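Local coordinates for protein LpxE (Aquifex aeolicus, PDB 6EBU) that probably acts as a membrane-embedded PAP2-family phosphatase that removes the 1-phosphate from lipid A, at residues 30-41 and 135-145. The protein carries 1 engineered substitution. Numbering follows the deposited sequence.
Sequences LDVFFTHFAYLG and YAFLIGYERIY. With BOG (octyl beta-D-glucopyranoside), chain D; BOG (octyl beta-D-glucopyranoside), chain F; BOG (octyl beta-D-glucopyranoside), chain C; SO4 (sulfate ion), chain B.
The aromatic knob-into-hole contact between helix 28-37 and helix 126-145 of this PAP2-family membrane protein centres on Phe34, whose ring sits among Leu138, Tyr141, Glu142 and Tyr145. The two short helical segments cross at -119°, their axes 10.1 Å apart. One face of the Phe34 ring is turned to the backbone of helix 126-145, where Glu142 CA makes a CH-pi contact 4.2 Å from the ring centroid. Phe34 CD2 comes over a face of the Tyr145 ring, 3.4 Å from Tyr145 CD2, with the planes oblique at 44°. On the Tyr141 side the rings are nearly parallel but slid apart, and Phe34 CZ meets Tyr141 CD1 at 3.6 Å. With an alanine here, the pocket would probably lose its knob, opening a gap beside Tyr141 and removing the face contacts with Glu142 CA and Tyr145.

Hydroxyls tie both ends. Tyr145, its CG anti to the backbone N (chi1 -176°), reaches across to give a very short 2.5 Å bond from OH to Asp31 OD1; the same OH is hydrogen-bonded to His27 N. At the other end Tyr135 OH donates to Leu40 O (2.6 Å), tilted from the carbonyl plane. Between them Phe37 CE2 packs on Ile139 CD1, 3.5 Å away, and on Leu138 CB.

The Glu142 carboxylate lies against Ala38, OE2 near its CA and CB, linking this side to the anion site: Glu142 OE1 accepts Arg143 NH1 in a salt bridge (2.8 Å) through its syn lone pair, OE1 lying in the guanidinium plane. Arg143 also binds the sulfate, together with Lys79, Arg86, Gly108 and His149, an anion pocket consistent with the phosphate site of PAP2 phosphatases.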
ATOM      1  N   LEU A  30     -10.719 -15.504  -3.746  1.00 43.05           N
ATOM      2  CA  LEU A  30      -9.888 -14.305  -3.753  1.00 44.09           C
ATOM      3  C   LEU A  30     -10.612 -13.137  -3.100  1.00 42.65           C
ATOM      4  O   LEU A  30      -9.991 -12.333  -2.393  1.00 37.52           O
ATOM      5  CB  LEU A  30      -9.485 -13.957  -5.185  1.00 42.60           C
ATOM      6  CG  LEU A  30      -8.216 -14.617  -5.718  1.00 46.03           C
ATOM      7  CD1 LEU A  30      -7.970 -14.206  -7.160  1.00 43.85           C
ATOM      8  CD2 LEU A  30      -7.030 -14.251  -4.843  1.00 50.47           C
ATOM      9  N   ASP A  31     -11.926 -13.031  -3.323  1.00 37.84           N
ATOM     10  CA  ASP A  31     -12.707 -11.971  -2.696  1.00 36.40           C
ATOM     11  C   ASP A  31     -12.654 -12.074  -1.180  1.00 48.28           C
ATOM     12  O   ASP A  31     -12.510 -11.061  -0.485  1.00 44.84           O
ATOM     13  CB  ASP A  31     -14.160 -12.027  -3.174  1.00 43.90           C
ATOM     14  CG  ASP A  31     -14.316 -11.662  -4.638  1.00 42.61           C
ATOM     15  OD1 ASP A  31     -13.327 -11.233  -5.265  1.00 48.10           O
ATOM     16  OD2 ASP A  31     -15.442 -11.796  -5.162  1.00 52.87           O
ATOM     17  N   VAL A  32     -12.771 -13.291  -0.647  1.00 39.01           N
ATOM     18  CA  VAL A  32     -12.736 -13.475   0.799  1.00 41.93           C
ATOM     19  C   VAL A  32     -11.334 -13.211   1.333  1.00 42.88           C
ATOM     20  O   VAL A  32     -11.156 -12.497   2.327  1.00 39.69           O
ATOM     21  CB  VAL A  32     -13.227 -14.883   1.179  1.00 39.61           C
ATOM     22  CG1 VAL A  32     -13.049 -15.116   2.670  1.00 35.95           C
ATOM     23  CG2 VAL A  32     -14.684 -15.067   0.778  1.00 36.34           C
ATOM     24  N   PHE A  33     -10.317 -13.778   0.676  1.00 38.63           N
ATOM     25  CA  PHE A  33      -8.947 -13.622   1.153  1.00 43.33           C
ATOM     26  C   PHE A  33      -8.549 -12.154   1.220  1.00 38.25           C
ATOM     27  O   PHE A  33      -8.011 -11.691   2.233  1.00 39.05           O
ATOM     28  CB  PHE A  33      -7.976 -14.392   0.257  1.00 34.87           C
ATOM     29  CG  PHE A  33      -6.529 -14.097   0.547  1.00 36.08           C
ATOM     30  CD1 PHE A  33      -5.861 -14.772   1.558  1.00 39.22           C
ATOM     31  CD2 PHE A  33      -5.841 -13.135  -0.179  1.00 30.69           C
ATOM     32  CE1 PHE A  33      -4.531 -14.499   1.835  1.00 34.77           C
ATOM     33  CE2 PHE A  33      -4.517 -12.854   0.095  1.00 40.29           C
ATOM     34  CZ  PHE A  33      -3.858 -13.539   1.103  1.00 37.86           C
ATOM     35  N   PHE A  34      -8.799 -11.405   0.145  1.00 38.03           N
ATOM     36  CA  PHE A  34      -8.367 -10.012   0.109  1.00 39.06           C
ATOM     37  C   PHE A  34      -9.214  -9.134   1.017  1.00 34.91           C
ATOM     38  O   PHE A  34      -8.725  -8.117   1.519  1.00 43.61           O
ATOM     39  CB  PHE A  34      -8.390  -9.491  -1.327  1.00 32.30           C
ATOM     40  CG  PHE A  34      -7.193  -9.899  -2.128  1.00 32.49           C
ATOM     41  CD1 PHE A  34      -5.917  -9.750  -1.612  1.00 32.25           C
ATOM     42  CD2 PHE A  34      -7.340 -10.446  -3.392  1.00 31.22           C
ATOM     43  CE1 PHE A  34      -4.806 -10.129  -2.345  1.00 37.05           C
ATOM     44  CE2 PHE A  34      -6.235 -10.829  -4.129  1.00 27.70           C
ATOM     45  CZ  PHE A  34      -4.967 -10.671  -3.605  1.00 35.05           C
ATOM     46  N   THR A  35     -10.475  -9.505   1.241  1.00 37.22           N
ATOM     47  CA  THR A  35     -11.289  -8.789   2.216  1.00 37.94           C
ATOM     48  C   THR A  35     -10.746  -8.993   3.625  1.00 39.03           C
ATOM     49  O   THR A  35     -10.626  -8.037   4.400  1.00 38.74           O
ATOM     50  CB  THR A  35     -12.745  -9.246   2.126  1.00 35.41           C
ATOM     51  OG1 THR A  35     -13.265  -8.926   0.829  1.00 42.06           O
ATOM     52  CG2 THR A  35     -13.593  -8.558   3.187  1.00 37.22           C
ATOM     53  N   HIS A  36     -10.406 -10.237   3.968  1.00 34.95           N
ATOM     54  CA  HIS A  36      -9.820 -10.516   5.276  1.00 36.74           C
ATOM     55  C   HIS A  36      -8.434  -9.895   5.401  1.00 41.20           C
ATOM     56  O   HIS A  36      -8.058  -9.412   6.476  1.00 39.66           O
ATOM     57  CB  HIS A  36      -9.745 -12.028   5.507  1.00 38.95           C
ATOM     58  CG  HIS A  36     -11.080 -12.700   5.611  1.00 36.49           C
ATOM     59  ND1 HIS A  36     -11.230 -13.982   6.097  1.00 44.00           N
ATOM     60  CD2 HIS A  36     -12.324 -12.272   5.290  1.00 35.45           C
ATOM     61  CE1 HIS A  36     -12.509 -14.314   6.072  1.00 37.82           C
ATOM     62  NE2 HIS A  36     -13.194 -13.294   5.587  1.00 40.20           N
ATOM     63  N   PHE A  37      -7.669  -9.886   4.307  1.00 34.36           N
ATOM     64  CA  PHE A  37      -6.282  -9.444   4.323  1.00 32.37           C
ATOM     65  C   PHE A  37      -6.136  -7.927   4.349  1.00 36.20           C
ATOM     66  O   PHE A  37      -5.089  -7.431   4.780  1.00 40.03           O
ATOM     67  CB  PHE A  37      -5.552 -10.006   3.097  1.00 35.21           C
ATOM     68  CG  PHE A  37      -4.055  -9.943   3.193  1.00 37.33           C
ATOM     69  CD1 PHE A  37      -3.351 -10.905   3.899  1.00 36.01           C
ATOM     70  CD2 PHE A  37      -3.350  -8.931   2.565  1.00 34.74           C
ATOM     71  CE1 PHE A  37      -1.976 -10.853   3.983  1.00 37.63           C
ATOM     72  CE2 PHE A  37      -1.973  -8.874   2.648  1.00 34.90           C
ATOM     73  CZ  PHE A  37      -1.285  -9.836   3.359  1.00 34.92           C
ATOM     74  N   ALA A  38      -7.156  -7.185   3.902  1.00 34.38           N
ATOM     75  CA  ALA A  38      -7.027  -5.736   3.761  1.00 42.51           C
ATOM     76  C   ALA A  38      -6.687  -5.056   5.083  1.00 42.71           C
ATOM     77  O   ALA A  38      -5.965  -4.052   5.093  1.00 37.42           O
ATOM     78  CB  ALA A  38      -8.316  -5.150   3.185  1.00 33.64           C
ATOM     79  N   TYR A  39      -7.192  -5.591   6.200  1.00 41.27           N
ATOM     80  CA  TYR A  39      -6.945  -4.999   7.512  1.00 36.40           C
ATOM     81  C   TYR A  39      -5.457  -4.863   7.809  1.00 36.41           C
ATOM     82  O   TYR A  39      -5.043  -3.921   8.493  1.00 34.92           O
ATOM     83  CB  TYR A  39      -7.621  -5.847   8.589  1.00 41.39           C
ATOM     84  CG  TYR A  39      -7.628  -5.232   9.969  1.00 41.03           C
ATOM     85  CD1 TYR A  39      -8.689  -4.440  10.386  1.00 45.62           C
ATOM     86  CD2 TYR A  39      -6.586  -5.455  10.860  1.00 40.34           C
ATOM     87  CE1 TYR A  39      -8.708  -3.877  11.647  1.00 51.73           C
ATOM     88  CE2 TYR A  39      -6.597  -4.898  12.125  1.00 43.87           C
ATOM     89  CZ  TYR A  39      -7.662  -4.110  12.513  1.00 48.17           C
ATOM     90  OH  TYR A  39      -7.690  -3.547  13.769  1.00 53.48           O
ATOM     91  N   LEU A  40      -4.639  -5.791   7.309  1.00 35.35           N
ATOM     92  CA  LEU A  40      -3.205  -5.755   7.558  1.00 32.38           C
ATOM     93  C   LEU A  40      -2.502  -4.625   6.820  1.00 35.51           C
ATOM     94  O   LEU A  40      -1.336  -4.344   7.118  1.00 36.41           O
ATOM     95  CB  LEU A  40      -2.582  -7.092   7.172  1.00 36.39           C
ATOM     96  CG  LEU A  40      -3.191  -8.281   7.911  1.00 40.95           C
ATOM     97  CD1 LEU A  40      -2.620  -9.592   7.381  1.00 42.98           C
ATOM     98  CD2 LEU A  40      -2.973  -8.142   9.410  1.00 39.74           C
ATOM     99  N   GLY A  41      -3.168  -3.981   5.869  1.00 36.39           N
ATOM    100  CA  GLY A  41      -2.648  -2.804   5.214  1.00 40.02           C
ATOM    101  C   GLY A  41      -3.223  -1.497   5.708  1.00 38.62           C
ATOM    102  O   GLY A  41      -2.905  -0.446   5.144  1.00 43.79           O
ATOM    103  N   TYR A 135       4.071  -9.689   1.926  1.00 34.18           N
ATOM    104  CA  TYR A 135       2.941  -9.001   2.540  1.00 30.99           C
ATOM    105  C   TYR A 135       2.708  -7.647   1.879  1.00 27.66           C
ATOM    106  O   TYR A 135       1.575  -7.300   1.530  1.00 31.77           O
ATOM    107  CB  TYR A 135       3.189  -8.847   4.043  1.00 29.89           C
ATOM    108  CG  TYR A 135       2.633  -7.577   4.641  1.00 33.71           C
ATOM    109  CD1 TYR A 135       1.287  -7.465   4.950  1.00 32.08           C
ATOM    110  CD2 TYR A 135       3.460  -6.490   4.901  1.00 35.13           C
ATOM    111  CE1 TYR A 135       0.774  -6.304   5.498  1.00 36.27           C
ATOM    112  CE2 TYR A 135       2.957  -5.326   5.447  1.00 36.32           C
ATOM    113  CZ  TYR A 135       1.613  -5.238   5.743  1.00 38.17           C
ATOM    114  OH  TYR A 135       1.108  -4.078   6.286  1.00 37.86           O
ATOM    115  N   ALA A 136       3.782  -6.878   1.679  1.00 32.04           N
ATOM    116  CA  ALA A 136       3.654  -5.583   1.015  1.00 32.06           C
ATOM    117  C   ALA A 136       3.135  -5.737  -0.408  1.00 29.99           C
ATOM    118  O   ALA A 136       2.307  -4.939  -0.863  1.00 30.26           O
ATOM    119  CB  ALA A 136       5.000  -4.856   1.016  1.00 28.96           C
ATOM    120  N   PHE A 137       3.608  -6.757  -1.128  1.00 38.04           N
ATOM    121  CA  PHE A 137       3.137  -6.974  -2.492  1.00 35.14           C
ATOM    122  C   PHE A 137       1.653  -7.315  -2.513  1.00 34.05           C
ATOM    123  O   PHE A 137       0.905  -6.811  -3.359  1.00 39.72           O
ATOM    124  CB  PHE A 137       3.951  -8.083  -3.161  1.00 49.05           C
ATOM    125  CG  PHE A 137       3.288  -8.670  -4.376  1.00 51.18           C
ATOM    126  CD1 PHE A 137       3.393  -8.045  -5.608  1.00 58.96           C
ATOM    127  CD2 PHE A 137       2.552  -9.842  -4.285  1.00 50.07           C
ATOM    128  CE1 PHE A 137       2.778  -8.578  -6.729  1.00 53.16           C
ATOM    129  CE2 PHE A 137       1.935 -10.379  -5.400  1.00 57.66           C
ATOM    130  CZ  PHE A 137       2.048  -9.746  -6.624  1.00 49.97           C
ATOM    131  N   LEU A 138       1.211  -8.171  -1.588  1.00 33.89           N
ATOM    132  CA  LEU A 138      -0.192  -8.574  -1.564  1.00 35.42           C
ATOM    133  C   LEU A 138      -1.109  -7.407  -1.225  1.00 35.53           C
ATOM    134  O   LEU A 138      -2.232  -7.341  -1.736  1.00 33.82           O
ATOM    135  CB  LEU A 138      -0.393  -9.718  -0.568  1.00 39.73           C
ATOM    136  CG  LEU A 138       0.130 -11.087  -1.014  1.00 42.84           C
ATOM    137  CD1 LEU A 138      -0.058 -12.121   0.084  1.00 42.12           C
ATOM    138  CD2 LEU A 138      -0.552 -11.533  -2.300  1.00 41.87           C
ATOM    139  N   ILE A 139      -0.659  -6.485  -0.371  1.00 34.65           N
ATOM    140  CA  ILE A 139      -1.444  -5.282  -0.104  1.00 33.56           C
ATOM    141  C   ILE A 139      -1.602  -4.467  -1.380  1.00 34.53           C
ATOM    142  O   ILE A 139      -2.712  -4.059  -1.745  1.00 34.43           O
ATOM    143  CB  ILE A 139      -0.800  -4.450   1.020  1.00 30.89           C
ATOM    144  CG1 ILE A 139      -0.925  -5.174   2.360  1.00 26.16           C
ATOM    145  CG2 ILE A 139      -1.451  -3.079   1.104  1.00 29.37           C
ATOM    146  CD1 ILE A 139      -2.353  -5.401   2.787  1.00 28.29           C
ATOM    147  N   GLY A 140      -0.493  -4.226  -2.082  1.00 36.72           N
ATOM    148  CA  GLY A 140      -0.571  -3.515  -3.348  1.00 30.10           C
ATOM    149  C   GLY A 140      -1.469  -4.214  -4.351  1.00 41.18           C
ATOM    150  O   GLY A 140      -2.279  -3.573  -5.026  1.00 35.14           O
ATOM    151  N   TYR A 141      -1.346  -5.540  -4.453  1.00 34.74           N
ATOM    152  CA  TYR A 141      -2.234  -6.293  -5.333  1.00 37.42           C
ATOM    153  C   TYR A 141      -3.674  -6.234  -4.841  1.00 35.35           C
ATOM    154  O   TYR A 141      -4.612  -6.188  -5.646  1.00 39.64           O
ATOM    155  CB  TYR A 141      -1.760  -7.745  -5.444  1.00 37.15           C
ATOM    156  CG  TYR A 141      -2.383  -8.515  -6.590  1.00 36.92           C
ATOM    157  CD1 TYR A 141      -3.684  -8.999  -6.504  1.00 30.92           C
ATOM    158  CD2 TYR A 141      -1.672  -8.758  -7.759  1.00 38.85           C
ATOM    159  CE1 TYR A 141      -4.258  -9.697  -7.545  1.00 37.18           C
ATOM    160  CE2 TYR A 141      -2.240  -9.460  -8.809  1.00 41.34           C
ATOM    161  CZ  TYR A 141      -3.533  -9.928  -8.695  1.00 46.45           C
ATOM    162  OH  TYR A 141      -4.107 -10.627  -9.731  1.00 42.80           O
ATOM    163  N   GLU A 142      -3.868  -6.229  -3.520  1.00 36.54           N
ATOM    164  CA  GLU A 142      -5.221  -6.210  -2.973  1.00 36.02           C
ATOM    165  C   GLU A 142      -5.955  -4.926  -3.347  1.00 36.39           C
ATOM    166  O   GLU A 142      -7.152  -4.955  -3.653  1.00 36.09           O
ATOM    167  CB  GLU A 142      -5.169  -6.383  -1.454  1.00 36.83           C
ATOM    168  CG  GLU A 142      -6.483  -6.137  -0.745  1.00 36.67           C
ATOM    169  CD  GLU A 142      -6.466  -4.849   0.050  1.00 38.93           C
ATOM    170  OE1 GLU A 142      -7.309  -3.969  -0.218  1.00 44.26           O
ATOM    171  OE2 GLU A 142      -5.597  -4.715   0.935  1.00 45.06           O
ATOM    172  N   ARG A 143      -5.252  -3.790  -3.340  1.00 34.61           N
ATOM    173  CA  ARG A 143      -5.899  -2.523  -3.670  1.00 33.91           C
ATOM    174  C   ARG A 143      -6.429  -2.529  -5.100  1.00 33.23           C
ATOM    175  O   ARG A 143      -7.523  -2.019  -5.367  1.00 33.05           O
ATOM    176  CB  ARG A 143      -4.924  -1.360  -3.465  1.00 37.20           C
ATOM    177  CG  ARG A 143      -4.316  -1.280  -2.069  1.00 30.01           C
ATOM    178  CD  ARG A 143      -5.371  -1.468  -0.995  1.00 36.12           C
ATOM    179  NE  ARG A 143      -6.051  -0.220  -0.668  1.00 41.06           N
ATOM    180  CZ  ARG A 143      -7.243  -0.148  -0.086  1.00 37.90           C
ATOM    181  NH1 ARG A 143      -7.895  -1.257   0.231  1.00 39.07           N
ATOM    182  NH2 ARG A 143      -7.784   1.035   0.176  1.00 45.07           N
ATOM    183  N   ILE A 144      -5.671  -3.108  -6.032  1.00 34.47           N
ATOM    184  CA  ILE A 144      -6.127  -3.180  -7.416  1.00 28.34           C
ATOM    185  C   ILE A 144      -7.246  -4.202  -7.554  1.00 38.28           C
ATOM    186  O   ILE A 144      -8.249  -3.956  -8.233  1.00 42.29           O
ATOM    187  CB  ILE A 144      -4.948  -3.499  -8.352  1.00 38.46           C
ATOM    188  CG1 ILE A 144      -3.762  -2.583  -8.046  1.00 35.90           C
ATOM    189  CG2 ILE A 144      -5.366  -3.358  -9.811  1.00 32.31           C
ATOM    190  CD1 ILE A 144      -2.527  -2.913  -8.838  1.00 41.34           C
ATOM    191  N   TYR A 145      -7.095  -5.365  -6.911  1.00 40.25           N
ATOM    192  CA  TYR A 145      -8.136  -6.383  -6.975  1.00 34.15           C
ATOM    193  C   TYR A 145      -9.449  -5.877  -6.393  1.00 38.12           C
ATOM    194  O   TYR A 145     -10.526  -6.235  -6.887  1.00 38.66           O
ATOM    195  CB  TYR A 145      -7.685  -7.651  -6.245  1.00 36.48           C
ATOM    196  CG  TYR A 145      -8.674  -8.788  -6.361  1.00 32.70           C
ATOM    197  CD1 TYR A 145      -8.609  -9.686  -7.419  1.00 38.24           C
ATOM    198  CD2 TYR A 145      -9.684  -8.955  -5.422  1.00 31.16           C
ATOM    199  CE1 TYR A 145      -9.518 -10.722  -7.535  1.00 33.44           C
ATOM    200  CE2 TYR A 145     -10.594  -9.984  -5.528  1.00 37.11           C
ATOM    201  CZ  TYR A 145     -10.510 -10.865  -6.588  1.00 39.45           C
ATOM    202  OH  TYR A 145     -11.422 -11.891  -6.701  1.00 37.42           O
TER
HETATM  203  O1  BOG D 203       7.963  -1.088  -7.056  0.58 57.18           O
HETATM  204  C1' BOG D 203       7.348  -2.322  -6.689  0.58 60.36           C
HETATM  205  C2' BOG D 203       5.813  -2.185  -6.800  0.58 56.60           C
HETATM  206  C3' BOG D 203       5.117  -3.450  -6.204  0.58 53.31           C
HETATM  207  C4' BOG D 203       3.579  -3.235  -6.210  0.58 48.14           C
HETATM  208  C5' BOG D 203       2.861  -4.600  -6.221  0.58 47.39           C
HETATM  209  C6' BOG D 203       1.499  -4.462  -6.929  0.58 47.15           C
HETATM  210  C7' BOG D 203       1.396  -5.506  -8.038  0.58 51.10           C
HETATM  211  C8' BOG D 203      -0.054  -5.611  -8.514  0.58 45.33           C
HETATM  212  O1  BOG F 205      -8.123   4.039   3.920  0.62 59.97           O
HETATM  213  C1' BOG F 205      -7.377   2.895   4.329  0.62 60.75           C
HETATM  214  C2' BOG F 205      -8.338   1.847   4.934  0.62 59.88           C
HETATM  215  C3' BOG F 205      -7.757   0.415   4.719  0.62 53.96           C
HETATM  216  C4' BOG F 205      -8.840  -0.511   4.100  0.62 58.28           C
HETATM  217  C5' BOG F 205      -9.616   0.248   3.000  0.62 56.07           C
HETATM  218  C6' BOG F 205     -10.908  -0.519   2.651  0.62 58.18           C
HETATM  219  C7' BOG F 205     -11.985  -0.238   3.697  0.62 58.42           C
HETATM  220  C8' BOG F 205     -12.408   1.230   3.615  0.62 56.78           C
HETATM  221  O1  BOG C 202      -4.316 -16.052  -2.477  1.00 53.66           O
HETATM  222  C1' BOG C 202      -5.573 -16.607  -2.087  1.00 49.33           C
HETATM  223  C2' BOG C 202      -5.925 -17.789  -3.016  1.00 56.36           C
HETATM  224  C3' BOG C 202      -7.245 -18.462  -2.529  1.00 49.06           C
HETATM  225  C4' BOG C 202      -7.125 -20.007  -2.658  1.00 60.98           C
HETATM  226  C5' BOG C 202      -5.713 -20.455  -2.223  1.00 57.24           C
HETATM  227  C6' BOG C 202      -5.743 -21.906  -1.698  1.00 50.06           C
HETATM  228  C7' BOG C 202      -4.310 -22.429  -1.619  1.00 60.38           C
HETATM  229  C8' BOG C 202      -4.305 -23.857  -1.066  1.00 52.70           C
HETATM  230  S   SO4 B 201      -5.751   4.226   0.386  1.00 53.74           S
HETATM  231  O1  SO4 B 201      -5.411   2.865  -0.026  1.00 53.58           O
HETATM  232  O2  SO4 B 201      -7.193   4.419   0.294  1.00 53.46           O
HETATM  233  O3  SO4 B 201      -5.072   5.170  -0.496  1.00 52.52           O
HETATM  234  O4  SO4 B 201      -5.317   4.443   1.764  1.00 51.47           O